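Local coordinates for ankyrin repeat and SOCS BOX protein 11 (Homo sapiens, PDB 4UUC) that serves as the substrate-recognition subunit of a cullin-5-RING ubiquitin ligase, marking proteins such as BIK for degradation, here represented by its ankyrin repeat domain, at residues Ala13-Ile24 / His49-Asn59; Asp129-Tyr140 / Ala159-Pro170. All coordinates share one frame; numbering follows the deposited sequence.

Contact 1. Residues Ala13-Ile24 / His49-Asn59; sequences AQGRLLALKTLI and HVACAKALLEN
H49 lays one face of its imidazole over G15, whose CA sits 3.4 Å from the ring centroid, 10° off the normal, in a CH-pi contact. At the ring's edge, NE2 gives a weak, bent hydrogen bond to the backbone O of A13 (3.0 Å). Glycine suits position 15 twice over: its positive phi ends helix 7-14 in a Schellman motif, and a CB there would run into H49 ND1. Beyond this turn, helices 17-24 and 50-58 run side by side, 12° from parallel with axes 9.8 Å apart. C52 points its sulfur at the start of helix 17-26, SG lying 3.7 Å from L17 CA. L17 straddles A51, its CG turned away from its own backbone N so that the branch reaches across: CD2 is 3.7 Å from A51 CB while CD1 lies against the A51 backbone. L20 sends CD2 to A55 CB (3.8 Å), where the small alanine lets the helices come close, and its CD1 meets L56 CD1, the two side chains crossing at about a right angle. I24 places CG2 against the amide of N59, which is fixed by a nearly straight bond from ND2 to A55 O (2.8 Å, 174°). Toward solvent, a water links K21 NZ, weakly, to E58 OE1. L20 and L56 both continue onto L8 of helix 7-14, and V50 packs on helix 83-91, carrying the stack into the following repeat.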
loop_
_atom_site.group_PDB
_atom_site.type_symbol
_atom_site.label_atom_id
_atom_site.label_comp_id
_atom_site.label_asym_id
_atom_site.label_seq_id
_atom_site.Cartn_x
_atom_site.Cartn_y
_atom_site.Cartn_z
ATOM N N ALA A 13 -3.189 14.428 15.780
ATOM C CA ALA A 13 -4.072 14.241 14.632
ATOM C C ALA A 13 -4.103 15.485 13.743
ATOM O O ALA A 13 -4.153 15.378 12.517
ATOM C CB ALA A 13 -5.475 13.897 15.099
ATOM N N GLN A 14 -4.073 16.655 14.374
ATOM C CA GLN A 14 -4.169 17.931 13.666
ATOM C C GLN A 14 -2.841 18.402 13.085
ATOM O O GLN A 14 -2.818 19.298 12.247
ATOM C CB GLN A 14 -4.705 19.020 14.598
ATOM C CG GLN A 14 -6.129 18.802 15.078
ATOM C CD GLN A 14 -7.150 18.948 13.974
ATOM O OE1 GLN A 14 -6.994 19.771 13.071
ATOM N NE2 GLN A 14 -8.208 18.147 14.040
ATOM N N GLY A 15 -1.740 17.819 13.547
ATOM C CA GLY A 15 -0.424 18.253 13.116
ATOM C C GLY A 15 -0.036 19.567 13.772
ATOM O O GLY A 15 0.619 20.417 13.163
ATOM N N ARG A 16 -0.462 19.742 15.019
ATOM C CA ARG A 16 -0.144 20.948 15.776
ATOM C C ARG A 16 1.106 20.713 16.618
ATOM O O ARG A 16 1.021 20.436 17.812
ATOM C CB ARG A 16 -1.324 21.360 16.657
ATOM C CG ARG A 16 -2.574 21.730 15.875
ATOM C CD ARG A 16 -3.023 23.155 16.155
ATOM N NE ARG A 16 -4.422 23.359 15.791
ATOM C CZ ARG A 16 -5.142 24.424 16.132
ATOM N NH1 ARG A 16 -4.600 25.401 16.848
ATOM N NH2 ARG A 16 -6.409 24.513 15.757
ATOM N N LEU A 17 2.265 20.825 15.976
ATOM C CA LEU A 17 3.543 20.493 16.598
ATOM C C LEU A 17 3.831 21.237 17.905
ATOM O O LEU A 17 4.283 20.630 18.876
ATOM C CB LEU A 17 4.678 20.758 15.604
ATOM C CG LEU A 17 6.078 20.353 16.069
ATOM C CD1 LEU A 17 6.167 18.852 16.306
ATOM C CD2 LEU A 17 7.116 20.793 15.066
ATOM N N LEU A 18 3.593 22.544 17.937
ATOM C CA LEU A 18 3.917 23.320 19.129
ATOM C C LEU A 18 3.048 22.894 20.315
ATOM O O LEU A 18 3.551 22.746 21.429
ATOM C CB LEU A 18 3.771 24.816 18.858
ATOM C CG LEU A 18 4.715 25.380 17.785
ATOM C CD1 LEU A 18 4.621 26.893 17.764
ATOM C CD2 LEU A 18 6.171 24.946 17.971
ATOM N N ALA A 19 1.757 22.673 20.080
ATOM C CA ALA A 19 0.877 22.173 21.139
ATOM C C ALA A 19 1.316 20.780 21.597
ATOM O O ALA A 19 1.366 20.495 22.796
ATOM C CB ALA A 19 -0.563 22.145 20.667
ATOM N N LEU A 20 1.641 19.918 20.640
ATOM C CA LEU A 20 2.090 18.567 20.953
ATOM C C LEU A 20 3.343 18.584 21.833
ATOM O O LEU A 20 3.401 17.905 22.858
ATOM C CB LEU A 20 2.358 17.787 19.666
ATOM C CG LEU A 20 2.828 16.350 19.868
ATOM C CD1 LEU A 20 1.811 15.370 19.304
ATOM C CD2 LEU A 20 4.196 16.149 19.243
ATOM N N LYS A 21 4.342 19.363 21.434
ATOM C CA LYS A 21 5.591 19.436 22.184
ATOM C C LYS A 21 5.374 20.077 23.553
ATOM O O LYS A 21 6.040 19.716 24.521
ATOM C CB LYS A 21 6.646 20.209 21.393
ATOM C CG LYS A 21 7.119 19.469 20.150
ATOM C CD LYS A 21 8.114 20.290 19.344
ATOM C CE LYS A 21 9.499 20.271 19.966
ATOM N NZ LYS A 21 10.158 18.946 19.810
ATOM N N THR A 22 4.428 21.006 23.638
ATOM C CA THR A 22 4.117 21.646 24.911
ATOM C C THR A 22 3.533 20.615 25.872
ATOM O O THR A 22 3.930 20.544 27.035
ATOM C CB THR A 22 3.136 22.824 24.729
ATOM O OG1 THR A 22 3.740 23.826 23.900
ATOM C CG2 THR A 22 2.775 23.449 26.071
ATOM N N LEU A 23 2.595 19.813 25.379
ATOM C CA LEU A 23 1.983 18.758 26.183
ATOM C C LEU A 23 3.010 17.715 26.630
ATOM O O LEU A 23 2.994 17.275 27.776
ATOM C CB LEU A 23 0.856 18.084 25.396
ATOM C CG LEU A 23 -0.401 18.935 25.193
ATOM C CD1 LEU A 23 -1.282 18.359 24.090
ATOM C CD2 LEU A 23 -1.180 19.042 26.493
ATOM N N ILE A 24 3.899 17.317 25.723
ATOM C CA ILE A 24 4.952 16.365 26.062
ATOM C C ILE A 24 5.834 16.926 27.178
ATOM O O ILE A 24 6.176 16.214 28.126
ATOM C CB ILE A 24 5.810 16.017 24.824
ATOM C CG1 ILE A 24 4.988 15.169 23.849
ATOM C CG2 ILE A 24 7.078 15.265 25.227
ATOM C CD1 ILE A 24 5.639 14.962 22.491
ATOM N N HIS A 49 1.885 13.627 9.636
ATOM C CA HIS A 49 2.572 14.705 10.345
ATOM C C HIS A 49 3.926 14.237 10.891
ATOM O O HIS A 49 4.031 13.774 12.026
ATOM C CB HIS A 49 1.680 15.234 11.473
ATOM C CG HIS A 49 0.313 15.639 11.017
ATOM N ND1 HIS A 49 0.108 16.494 9.956
ATOM C CD2 HIS A 49 -0.918 15.302 11.472
ATOM C CE1 HIS A 49 -1.191 16.669 9.779
ATOM N NE2 HIS A 49 -1.836 15.958 10.688
ATOM N N VAL A 50 4.969 14.374 10.075
ATOM C CA VAL A 50 6.268 13.785 10.390
ATOM C C VAL A 50 6.944 14.412 11.616
ATOM O O VAL A 50 7.580 13.706 12.396
ATOM C CB VAL A 50 7.230 13.881 9.170
ATOM C CG1 VAL A 50 7.547 15.332 8.831
ATOM C CG2 VAL A 50 8.506 13.088 9.423
ATOM N N ALA A 51 6.814 15.726 11.793
ATOM C CA ALA A 51 7.464 16.396 12.917
ATOM C C ALA A 51 6.842 15.934 14.234
ATOM O O ALA A 51 7.553 15.659 15.204
ATOM C CB ALA A 51 7.368 17.914 12.775
ATOM N N CYS A 52 5.517 15.824 14.256
ATOM C CA CYS A 52 4.819 15.310 15.429
ATOM C C CYS A 52 5.207 13.855 15.690
ATOM O O CYS A 52 5.463 13.470 16.830
ATOM C CB CYS A 52 3.299 15.429 15.257
ATOM S SG CYS A 52 2.664 17.116 15.338
ATOM N N ALA A 53 5.250 13.051 14.631
ATOM C CA ALA A 53 5.637 11.650 14.762
ATOM C C ALA A 53 7.032 11.528 15.379
ATOM O O ALA A 53 7.233 10.750 16.310
ATOM C CB ALA A 53 5.586 10.951 13.409
ATOM N N LYS A 54 7.983 12.317 14.884
ATOM C CA LYS A 54 9.361 12.223 15.365
ATOM C C LYS A 54 9.474 12.661 16.819
ATOM O O LYS A 54 10.207 12.050 17.593
ATOM C CB LYS A 54 10.312 13.058 14.505
ATOM C CG LYS A 54 11.778 12.844 14.868
ATOM C CD LYS A 54 12.717 13.601 13.950
ATOM C CE LYS A 54 14.170 13.281 14.276
ATOM N NZ LYS A 54 15.121 14.018 13.403
ATOM N N ALA A 55 8.750 13.714 17.185
ATOM C CA ALA A 55 8.757 14.203 18.559
ATOM C C ALA A 55 8.222 13.133 19.508
ATOM O O ALA A 55 8.731 12.956 20.616
ATOM C CB ALA A 55 7.938 15.479 18.674
ATOM N N LEU A 56 7.195 12.415 19.068
ATOM C CA LEU A 56 6.627 11.334 19.863
ATOM C C LEU A 56 7.625 10.177 19.976
ATOM O O LEU A 56 7.811 9.611 21.056
ATOM C CB LEU A 56 5.310 10.853 19.249
ATOM C CG LEU A 56 4.131 11.827 19.369
ATOM C CD1 LEU A 56 3.020 11.463 18.396
ATOM C CD2 LEU A 56 3.597 11.851 20.792
ATOM N N LEU A 57 8.277 9.844 18.864
ATOM C CA LEU A 57 9.265 8.767 18.841
ATOM C C LEU A 57 10.469 9.095 19.723
ATOM O O LEU A 57 11.003 8.220 20.405
ATOM C CB LEU A 57 9.724 8.495 17.405
ATOM C CG LEU A 57 8.681 7.774 16.549
ATOM C CD1 LEU A 57 9.028 7.877 15.071
ATOM C CD2 LEU A 57 8.537 6.314 16.976
ATOM N N GLU A 58 10.883 10.360 19.705
ATOM C CA GLU A 58 12.000 10.825 20.523
ATOM C C GLU A 58 11.696 10.683 22.010
ATOM O O GLU A 58 12.607 10.574 22.832
ATOM C CB GLU A 58 12.328 12.287 20.197
ATOM C CG GLU A 58 13.110 12.472 18.903
ATOM C CD GLU A 58 13.269 13.930 18.501
ATOM O OE1 GLU A 58 12.520 14.790 19.014
ATOM O OE2 GLU A 58 14.150 14.215 17.664
ATOM N N ASN A 59 10.410 10.684 22.347
ATOM C CA ASN A 59 9.974 10.564 23.732
ATOM C C ASN A 59 9.385 9.185 24.038
ATOM O O ASN A 59 8.572 9.031 24.951
ATOM C CB ASN A 59 8.966 11.666 24.054
ATOM C CG ASN A 59 9.624 13.026 24.183
ATOM O OD1 ASN A 59 10.068 13.409 25.264
ATOM N ND2 ASN A 59 9.706 13.755 23.076
HETATM O O HOH W 1 11.580 16.872 17.747
#

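Contact 2. Residues Asp129-Tyr140 / Ala159-Pro170; sequences DHEVPQLGTPLY and ASVDHGQWLDTP
Successive loops joining ankyrin repeats pair here, in the region where ankyrin folds form their beta-hairpin fingers. E131 reaches across with an extended chain and uses both oxygens: OE1 accepts from H163 NE2 (2.8 Å), in the plane of the imidazole, and OE2 from W166 N (2.8 Å). T137 CG2 lies over one face of the H163 ring, while its OG1 donates to H163 O (2.7 Å) and accepts from Y140 N, capping helix 138-144. D129 OD1 takes the backbone N of S160 on its syn side (2.9 Å). Y140 swings its ring away from its own backbone N (chi1 -175°) and across G164, where a CB would clash with the ring; Q165 CB covers one ring face (3.8 Å to the centroid), and OH donates to the anti lone pair of D168 OD2 (2.6 Å). A phenylalanine in place of Y140 would keep the ring packing but would probably leave D168 without this donor and break the water bridge from OH to Q165 NE2. Farther in, L139 CD2 packs on P170 CG (3.8 Å). D168 also forms a salt bridge with R176, and L139 continues onto V151 and L155 of helix 148-156 and L186 of helix 180-188.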
loop_
_atom_site.group_PDB
_atom_site.type_symbol
_atom_site.label_atom_id
_atom_site.label_comp_id
_atom_site.label_asym_id
_atom_site.label_seq_id
_atom_site.Cartn_x
_atom_site.Cartn_y
_atom_site.Cartn_z
ATOM N N ASP A 129 6.829 -9.412 -4.329
ATOM C CA ASP A 129 5.757 -10.329 -4.716
ATOM C C ASP A 129 4.945 -10.815 -3.516
ATOM O O ASP A 129 4.381 -11.906 -3.551
ATOM C CB ASP A 129 6.329 -11.546 -5.457
ATOM C CG ASP A 129 7.013 -11.178 -6.758
ATOM O OD1 ASP A 129 6.461 -10.357 -7.524
ATOM O OD2 ASP A 129 8.112 -11.714 -7.016
ATOM N N HIS A 130 4.884 -10.013 -2.458
ATOM C CA HIS A 130 4.164 -10.410 -1.252
ATOM C C HIS A 130 2.664 -10.520 -1.505
ATOM O O HIS A 130 1.984 -9.505 -1.649
ATOM C CB HIS A 130 4.418 -9.412 -0.118
ATOM C CG HIS A 130 3.758 -9.788 1.173
ATOM N ND1 HIS A 130 3.478 -8.868 2.162
ATOM C CD2 HIS A 130 3.326 -10.984 1.638
ATOM C CE1 HIS A 130 2.902 -9.483 3.181
ATOM N NE2 HIS A 130 2.798 -10.767 2.889
ATOM N N GLU A 131 2.146 -11.747 -1.551
ATOM C CA GLU A 131 0.713 -11.942 -1.756
ATOM C C GLU A 131 -0.025 -12.033 -0.429
ATOM O O GLU A 131 0.035 -13.053 0.250
ATOM C CB GLU A 131 0.422 -13.200 -2.580
ATOM C CG GLU A 131 -1.084 -13.388 -2.845
ATOM C CD GLU A 131 -1.421 -14.598 -3.704
ATOM O OE1 GLU A 131 -0.495 -15.252 -4.227
ATOM O OE2 GLU A 131 -2.626 -14.891 -3.855
ATOM N N VAL A 132 -0.726 -10.964 -0.071
ATOM C CA VAL A 132 -1.621 -10.992 1.080
ATOM C C VAL A 132 -2.882 -11.751 0.675
ATOM O O VAL A 132 -3.481 -11.446 -0.355
ATOM C CB VAL A 132 -1.971 -9.570 1.568
ATOM C CG1 VAL A 132 -3.093 -9.607 2.600
ATOM C CG2 VAL A 132 -0.739 -8.910 2.153
ATOM N N PRO A 133 -3.279 -12.761 1.467
ATOM C CA PRO A 133 -4.468 -13.537 1.092
ATOM C C PRO A 133 -5.679 -12.661 0.788
ATOM O O PRO A 133 -5.999 -11.757 1.559
ATOM C CB PRO A 133 -4.717 -14.411 2.327
ATOM C CG PRO A 133 -3.364 -14.597 2.921
ATOM C CD PRO A 133 -2.649 -13.288 2.694
ATOM N N GLN A 134 -6.298 -12.918 -0.362
ATOM C CA GLN A 134 -7.502 -12.225 -0.828
ATOM C C GLN A 134 -7.274 -10.774 -1.289
ATOM O O GLN A 134 -8.154 -10.189 -1.921
ATOM C CB GLN A 134 -8.582 -12.265 0.258
ATOM C CG GLN A 134 -8.880 -13.677 0.752
ATOM C CD GLN A 134 -9.227 -14.621 -0.388
ATOM O OE1 GLN A 134 -10.080 -14.314 -1.220
ATOM N NE2 GLN A 134 -8.551 -15.763 -0.444
ATOM N N LEU A 135 -6.105 -10.204 -0.999
ATOM C CA LEU A 135 -5.743 -8.876 -1.504
ATOM C C LEU A 135 -4.884 -8.977 -2.755
ATOM O O LEU A 135 -5.000 -8.168 -3.678
ATOM C CB LEU A 135 -4.979 -8.075 -0.448
ATOM C CG LEU A 135 -5.739 -7.064 0.408
ATOM C CD1 LEU A 135 -4.757 -6.359 1.336
ATOM C CD2 LEU A 135 -6.496 -6.049 -0.435
ATOM N N GLY A 136 -3.993 -9.960 -2.760
ATOM C CA GLY A 136 -3.090 -10.162 -3.876
ATOM C C GLY A 136 -1.727 -9.551 -3.639
ATOM O O GLY A 136 -1.400 -9.117 -2.534
ATOM N N THR A 137 -0.923 -9.541 -4.695
ATOM C CA THR A 137 0.398 -8.943 -4.681
ATOM C C THR A 137 0.304 -7.430 -4.857
ATOM O O THR A 137 -0.751 -6.911 -5.234
ATOM C CB THR A 137 1.257 -9.499 -5.814
ATOM O OG1 THR A 137 0.586 -9.234 -7.049
ATOM C CG2 THR A 137 1.474 -11.006 -5.660
ATOM N N PRO A 138 1.409 -6.712 -4.604
ATOM C CA PRO A 138 1.401 -5.273 -4.878
ATOM C C PRO A 138 1.047 -4.951 -6.333
ATOM O O PRO A 138 0.315 -3.995 -6.584
ATOM C CB PRO A 138 2.835 -4.850 -4.542
ATOM C CG PRO A 138 3.275 -5.840 -3.508
ATOM C CD PRO A 138 2.647 -7.134 -3.921
ATOM N N LEU A 139 1.548 -5.741 -7.277
ATOM C CA LEU A 139 1.237 -5.506 -8.682
ATOM C C LEU A 139 -0.259 -5.678 -8.940
ATOM O O LEU A 139 -0.863 -4.904 -9.682
ATOM C CB LEU A 139 2.038 -6.448 -9.584
ATOM C CG LEU A 139 1.775 -6.304 -11.084
ATOM C CD1 LEU A 139 2.117 -4.903 -11.578
ATOM C CD2 LEU A 139 2.571 -7.358 -11.845
ATOM N N TYR A 140 -0.852 -6.693 -8.325
ATOM C CA TYR A 140 -2.279 -6.951 -8.475
ATOM C C TYR A 140 -3.120 -5.779 -7.960
ATOM O O TYR A 140 -4.095 -5.375 -8.596
ATOM C CB TYR A 140 -2.654 -8.234 -7.735
ATOM C CG TYR A 140 -4.088 -8.654 -7.915
ATOM C CD1 TYR A 140 -4.479 -9.413 -9.009
ATOM C CD2 TYR A 140 -5.052 -8.306 -6.982
ATOM C CE1 TYR A 140 -5.795 -9.804 -9.172
ATOM C CE2 TYR A 140 -6.363 -8.689 -7.134
ATOM C CZ TYR A 140 -6.735 -9.436 -8.226
ATOM O OH TYR A 140 -8.051 -9.805 -8.364
ATOM N N ALA A 159 8.878 -7.377 -10.482
ATOM C CA ALA A 159 7.672 -8.018 -9.969
ATOM C C ALA A 159 7.186 -9.107 -10.924
ATOM O O ALA A 159 7.172 -8.909 -12.139
ATOM C CB ALA A 159 6.579 -6.981 -9.750
ATOM N N SER A 160 6.800 -10.257 -10.378
ATOM C CA SER A 160 6.292 -11.358 -11.191
ATOM C C SER A 160 4.989 -10.953 -11.873
ATOM O O SER A 160 3.973 -10.730 -11.212
ATOM C CB SER A 160 6.075 -12.606 -10.336
ATOM O OG SER A 160 5.608 -13.684 -11.127
ATOM N N VAL A 161 5.025 -10.872 -13.200
ATOM C CA VAL A 161 3.919 -10.308 -13.966
ATOM C C VAL A 161 2.601 -11.066 -13.802
ATOM O O VAL A 161 1.535 -10.453 -13.839
ATOM C CB VAL A 161 4.283 -10.229 -15.475
ATOM C CG1 VAL A 161 4.422 -11.620 -16.083
ATOM C CG2 VAL A 161 3.252 -9.406 -16.235
ATOM N N ASP A 162 2.665 -12.382 -13.606
ATOM C CA ASP A 162 1.456 -13.202 -13.536
ATOM C C ASP A 162 1.010 -13.505 -12.100
ATOM O O ASP A 162 -0.016 -14.148 -11.892
ATOM C CB ASP A 162 1.662 -14.522 -14.288
ATOM C CG ASP A 162 1.701 -14.342 -15.801
ATOM O OD1 ASP A 162 0.902 -13.539 -16.338
ATOM O OD2 ASP A 162 2.529 -15.013 -16.455
ATOM N N HIS A 163 1.768 -13.034 -11.114
ATOM C CA HIS A 163 1.444 -13.294 -9.712
ATOM C C HIS A 163 0.445 -12.263 -9.187
ATOM O O HIS A 163 0.775 -11.082 -9.057
ATOM C CB HIS A 163 2.721 -13.280 -8.872
ATOM C CG HIS A 163 2.553 -13.849 -7.497
ATOM N ND1 HIS A 163 3.620 -14.099 -6.661
ATOM C CD2 HIS A 163 1.444 -14.212 -6.809
ATOM C CE1 HIS A 163 3.177 -14.590 -5.518
ATOM N NE2 HIS A 163 1.860 -14.671 -5.582
ATOM N N GLY A 164 -0.772 -12.710 -8.892
ATOM C CA GLY A 164 -1.833 -11.812 -8.475
ATOM C C GLY A 164 -2.534 -12.224 -7.194
ATOM O O GLY A 164 -1.942 -12.187 -6.117
ATOM N N GLN A 165 -3.811 -12.583 -7.323
ATOM C CA GLN A 165 -4.621 -13.070 -6.209
ATOM C C GLN A 165 -5.042 -14.502 -6.531
ATOM O O GLN A 165 -6.049 -14.729 -7.206
ATOM C CB GLN A 165 -5.836 -12.167 -5.977
ATOM C CG GLN A 165 -6.538 -12.380 -4.643
ATOM C CD GLN A 165 -7.368 -13.648 -4.607
ATOM O OE1 GLN A 165 -6.989 -14.637 -3.975
ATOM N NE2 GLN A 165 -8.508 -13.626 -5.287
ATOM N N TRP A 166 -4.244 -15.447 -6.042
ATOM C CA TRP A 166 -4.302 -16.858 -6.426
ATOM C C TRP A 166 -4.367 -16.979 -7.959
ATOM O O TRP A 166 -3.370 -16.706 -8.622
ATOM C CB TRP A 166 -5.469 -17.589 -5.742
ATOM C CG TRP A 166 -5.357 -19.095 -5.913
ATOM C CD1 TRP A 166 -4.238 -19.854 -5.726
ATOM C CD2 TRP A 166 -6.388 -20.003 -6.331
ATOM N NE1 TRP A 166 -4.505 -21.173 -5.996
ATOM C CE2 TRP A 166 -5.817 -21.293 -6.368
ATOM C CE3 TRP A 166 -7.736 -19.850 -6.674
ATOM C CZ2 TRP A 166 -6.546 -22.420 -6.735
ATOM C CZ3 TRP A 166 -8.458 -20.974 -7.038
ATOM C CH2 TRP A 166 -7.860 -22.241 -7.068
ATOM N N LEU A 167 -5.507 -17.373 -8.526
ATOM C CA LEU A 167 -5.590 -17.593 -9.976
ATOM C C LEU A 167 -5.952 -16.333 -10.772
ATOM O O LEU A 167 -5.905 -16.341 -12.006
ATOM C CB LEU A 167 -6.606 -18.689 -10.294
ATOM C CG LEU A 167 -6.200 -20.140 -10.005
ATOM C CD1 LEU A 167 -7.305 -21.071 -10.469
ATOM C CD2 LEU A 167 -4.877 -20.521 -10.648
ATOM N N ASP A 168 -6.325 -15.265 -10.077
ATOM C CA ASP A 168 -6.621 -13.991 -10.729
ATOM C C ASP A 168 -5.306 -13.230 -10.919
ATOM O O ASP A 168 -4.717 -12.737 -9.956
ATOM C CB ASP A 168 -7.619 -13.179 -9.897
ATOM C CG ASP A 168 -8.564 -12.343 -10.753
ATOM O OD1 ASP A 168 -9.175 -12.888 -11.694
ATOM O OD2 ASP A 168 -8.710 -11.139 -10.469
ATOM N N THR A 169 -4.826 -13.169 -12.156
ATOM C CA THR A 169 -3.566 -12.500 -12.446
ATOM C C THR A 169 -3.779 -10.983 -12.462
ATOM O O THR A 169 -4.914 -10.518 -12.540
ATOM C CB THR A 169 -2.971 -12.948 -13.802
ATOM O OG1 THR A 169 -3.729 -12.382 -14.878
ATOM C CG2 THR A 169 -2.964 -14.471 -13.929
ATOM N N PRO A 170 -2.686 -10.208 -12.374
ATOM C CA PRO A 170 -2.783 -8.753 -12.527
ATOM C C PRO A 170 -3.481 -8.343 -13.820
ATOM O O PRO A 170 -4.180 -7.329 -13.840
ATOM C CB PRO A 170 -1.319 -8.310 -12.519
ATOM C CG PRO A 170 -0.641 -9.329 -11.679
ATOM C CD PRO A 170 -1.319 -10.627 -12.021
HETATM O O HOH W 2 3.744 -9.904 -8.505
HETATM O O HOH W 3 -5.080 -14.711 -2.316
HETATM O O HOH W 4 -9.554 -11.058 -6.390
#

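How the contacts relate
The two contacts lie on opposite sides of the chain's centre, their own centres about 37 Å apart and their nearest atoms about 22 Å apart, and share no element. Contact 1 joins helices of the first two repeats near the N-terminal end; contact 2 joins loops bordering the fifth repeat, nearer the middle of the domain. Both are partly buried, with more of the touching residues buried in contact 2. Chemistry follows the backbone: parallel helices meet mainly through leucine, isoleucine, alanine and a cysteine sulfur, with a histidine on glycine at the turn, whereas some N-H and C=O groups of the irregular loops, those of S160, W166 and H163, are met by carboxylates and a threonine hydroxyl.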